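Local coordinates for DUF596 domain-containing protein (Neisseria meningitidis, PDB 2O5H) that is of unknown function but belongs to a family of uncharacterised bacterial proteins and is built as an alpha-beta fold that pairs with a second copy of itself, at residues E25-N29 / Y30-L34. Residues are numbered along the deposited sequence; the frame is centred on the assembly and turned at random. Where two conformers were deposited one is given.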
ATOM      1  N   GLU A  25      -7.600  11.757   1.682  0.50 31.92           N
ATOM      2  CA  GLU A  25      -8.064  11.809   0.297  0.50 31.94           C
ATOM      3  C   GLU A  25      -7.460  10.658  -0.529  0.50 32.45           C
ATOM      4  O   GLU A  25      -8.189   9.856  -1.132  0.50 32.04           O
ATOM      5  CB  GLU A  25      -7.771  13.194  -0.306  0.50 31.83           C
ATOM      6  CG  GLU A  25      -8.690  14.319   0.248  0.50 31.75           C
ATOM      7  CD  GLU A  25      -8.157  15.750   0.057  0.50 31.50           C
ATOM      8  OE1 GLU A  25      -7.299  15.983  -0.805  0.50 30.83           O
ATOM      9  OE2 GLU A  25      -8.597  16.656   0.793  0.50 32.10           O
ATOM     10  N   PHE A  26      -6.133  10.539  -0.477  1.00 32.69           N
ATOM     11  CA  PHE A  26      -5.380   9.545  -1.256  1.00 32.67           C
ATOM     12  C   PHE A  26      -5.820   8.104  -0.922  1.00 33.19           C
ATOM     13  O   PHE A  26      -6.173   7.361  -1.809  1.00 33.15           O
ATOM     14  CB  PHE A  26      -3.859   9.697  -1.063  1.00 32.88           C
ATOM     15  CG  PHE A  26      -3.026   8.592  -1.727  1.00 34.11           C
ATOM     16  CD1 PHE A  26      -2.987   8.479  -3.135  1.00 33.33           C
ATOM     17  CD2 PHE A  26      -2.275   7.699  -0.943  1.00 36.15           C
ATOM     18  CE1 PHE A  26      -2.230   7.461  -3.753  1.00 36.91           C
ATOM     19  CE2 PHE A  26      -1.494   6.686  -1.562  1.00 34.11           C
ATOM     20  CZ  PHE A  26      -1.481   6.575  -2.972  1.00 35.66           C
ATOM     21  N   THR A  27      -5.847   7.749   0.362  1.00 33.03           N
ATOM     22  CA  THR A  27      -6.154   6.363   0.784  1.00 33.45           C
ATOM     23  C   THR A  27      -7.654   5.997   0.549  1.00 33.20           C
ATOM     24  O   THR A  27      -7.974   4.857   0.197  1.00 33.25           O
ATOM     25  CB  THR A  27      -5.747   6.154   2.263  1.00 33.97           C
ATOM     26  OG1 THR A  27      -6.385   7.174   3.033  1.00 32.43           O
ATOM     27  CG2 THR A  27      -4.198   6.294   2.410  1.00 32.58           C
ATOM     28  N   ILE A  28      -8.560   6.962   0.723  1.00 32.60           N
ATOM     29  CA  ILE A  28      -9.992   6.756   0.385  1.00 32.73           C
ATOM     30  C   ILE A  28     -10.128   6.497  -1.117  1.00 32.77           C
ATOM     31  O   ILE A  28     -10.828   5.561  -1.565  1.00 32.55           O
ATOM     32  CB  ILE A  28     -10.866   8.016   0.751  1.00 32.27           C
ATOM     33  CG1 ILE A  28     -10.983   8.196   2.267  1.00 33.85           C
ATOM     34  CG2 ILE A  28     -12.258   7.969   0.046  1.00 33.48           C
ATOM     35  CD1 ILE A  28     -11.524   9.594   2.636  1.00 32.41           C
ATOM     36  N   ASN A  29      -9.442   7.307  -1.916  1.00 32.91           N
ATOM     37  CA  ASN A  29      -9.573   7.168  -3.369  1.00 32.63           C
ATOM     38  C   ASN A  29      -9.234   5.785  -3.907  1.00 32.86           C
ATOM     39  O   ASN A  29      -9.916   5.287  -4.782  1.00 32.43           O
ATOM     40  CB  ASN A  29      -8.760   8.206  -4.133  1.00 33.00           C
ATOM     41  CG  ASN A  29      -9.123   8.235  -5.610  1.00 33.39           C
ATOM     42  OD1 ASN A  29     -10.245   8.571  -5.971  1.00 33.17           O
ATOM     43  ND2 ASN A  29      -8.188   7.834  -6.468  1.00 34.62           N
ATOM     44  N   TYR A  30      -8.196   5.165  -3.370  1.00 32.85           N
ATOM     45  CA  TYR A  30      -7.715   3.899  -3.909  1.00 33.10           C
ATOM     46  C   TYR A  30      -8.028   2.696  -3.042  1.00 33.19           C
ATOM     47  O   TYR A  30      -7.644   1.572  -3.378  1.00 31.62           O
ATOM     48  CB  TYR A  30      -6.204   3.988  -4.165  1.00 33.75           C
ATOM     49  CG  TYR A  30      -5.899   4.963  -5.288  1.00 33.91           C
ATOM     50  CD1 TYR A  30      -6.245   4.664  -6.611  1.00 34.91           C
ATOM     51  CD2 TYR A  30      -5.301   6.175  -5.018  1.00 34.95           C
ATOM     52  CE1 TYR A  30      -5.997   5.570  -7.649  1.00 35.58           C
ATOM     53  CE2 TYR A  30      -5.037   7.094  -6.039  1.00 35.23           C
ATOM     54  CZ  TYR A  30      -5.391   6.783  -7.348  1.00 33.73           C
ATOM     55  OH  TYR A  30      -5.130   7.682  -8.353  1.00 32.98           O
ATOM     56  N   GLU A  31      -8.687   2.944  -1.905  1.00 32.90           N
ATOM     57  CA  GLU A  31      -9.108   1.889  -0.964  1.00 32.87           C
ATOM     58  C   GLU A  31      -7.936   0.958  -0.658  1.00 32.72           C
ATOM     59  O   GLU A  31      -8.002  -0.261  -0.830  1.00 32.83           O
ATOM     60  CB  GLU A  31     -10.412   1.195  -1.436  1.00 33.92           C
ATOM     61  CG  GLU A  31     -11.525   2.233  -1.617  1.00 31.67           C
ATOM     62  CD  GLU A  31     -12.912   1.694  -1.943  1.00 34.10           C
ATOM     63  OE1 GLU A  31     -13.032   0.651  -2.625  1.00 32.85           O
ATOM     64  OE2 GLU A  31     -13.891   2.385  -1.544  1.00 34.14           O
ATOM     65  N   LEU A  32      -6.874   1.587  -0.158  1.00 32.84           N
ATOM     66  CA  LEU A  32      -5.572   0.956   0.076  1.00 34.25           C
ATOM     67  C   LEU A  32      -5.562   0.089   1.353  1.00 34.59           C
ATOM     68  O   LEU A  32      -6.158   0.477   2.350  1.00 34.77           O
ATOM     69  CB  LEU A  32      -4.486   2.062   0.184  1.00 35.91           C
ATOM     70  CG  LEU A  32      -4.198   2.794  -1.149  1.00 34.59           C
ATOM     71  CD1 LEU A  32      -3.105   3.855  -0.931  1.00 40.50           C
ATOM     72  CD2 LEU A  32      -3.767   1.774  -2.212  1.00 36.19           C
ATOM     73  N   PRO A  33      -4.897  -1.101   1.307  1.00 34.44           N
ATOM     74  CA  PRO A  33      -4.692  -1.974   2.502  1.00 34.14           C
ATOM     75  C   PRO A  33      -3.830  -1.269   3.529  1.00 33.83           C
ATOM     76  O   PRO A  33      -3.203  -0.266   3.201  1.00 34.14           O
ATOM     77  CB  PRO A  33      -3.987  -3.208   1.944  1.00 33.88           C
ATOM     78  CG  PRO A  33      -3.369  -2.713   0.650  1.00 35.52           C
ATOM     79  CD  PRO A  33      -4.331  -1.698   0.091  1.00 33.91           C
ATOM     80  N   LEU A  34      -3.847  -1.730   4.786  1.00 33.39           N
ATOM     81  CA  LEU A  34      -3.077  -1.042   5.819  1.00 31.87           C
ATOM     82  C   LEU A  34      -1.622  -0.948   5.497  1.00 32.11           C
ATOM     83  O   LEU A  34      -0.996   0.042   5.848  1.00 32.37           O
ATOM     84  CB  LEU A  34      -3.210  -1.709   7.195  1.00 31.96           C
ATOM     85  CG  LEU A  34      -4.632  -1.794   7.749  1.00 32.57           C
ATOM     86  CD1 LEU A  34      -4.523  -2.476   9.151  1.00 32.39           C
ATOM     87  CD2 LEU A  34      -5.242  -0.413   7.891  1.00 33.73           C
TER
HETATM   88  O   HOH W   1     -13.420   4.679  -0.672  1.00 38.21           O
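Over one face of the Tyr30 ring sits the amide of Asn29, its ND2 offset toward the rim and 3.1 Å from Tyr30 CZ. The amide plane stands almost upright on the ring, 85° away from it, while the two side chains run side by side in the same direction. Asn29 gets there with CG anti to its backbone N (chi1 -168°), which swings the amide alongside its neighbour. Phe26, one turn back, crosses Tyr30 at about a right angle: its CE1 touches Tyr30 CD2 at 3.6 Å, with ring planes inclined at 63° in an oblique pair. Further round the Phe26 ring, CE2 meets Leu32 CD1 at 3.3 Å, a close apolar contact that places the Leu32 side chain beside the Phe26 ring. A second subunit completes this aromatic patch: its Tyr30 stacks on Phe26, its Phe26 meets Tyr30 edge-to-face, and its Asp23 hydrogen-bonds Tyr30 OH.

The backbone ends the helix in the same turn. Leu32 N reaches back to Thr27 O in a weak bond of 3.5 Å, and Glu31 N makes another weak one to Ile28 O. Glu31 also bridges to that carbonyl through a water, which donates to Ile28 O at 2.9 Å and to Glu31 OE2. Beyond the turn, Leu32 O accepts a hydrogen bond from Trp124 NE1 on strand 121-125. With positive phi at Glu31 and paired bonds into the last turn, this is a Schellman motif, ending helix 20-30 at the dimer interface just before Pro33, which occupies the N-cap position of helix 34-41.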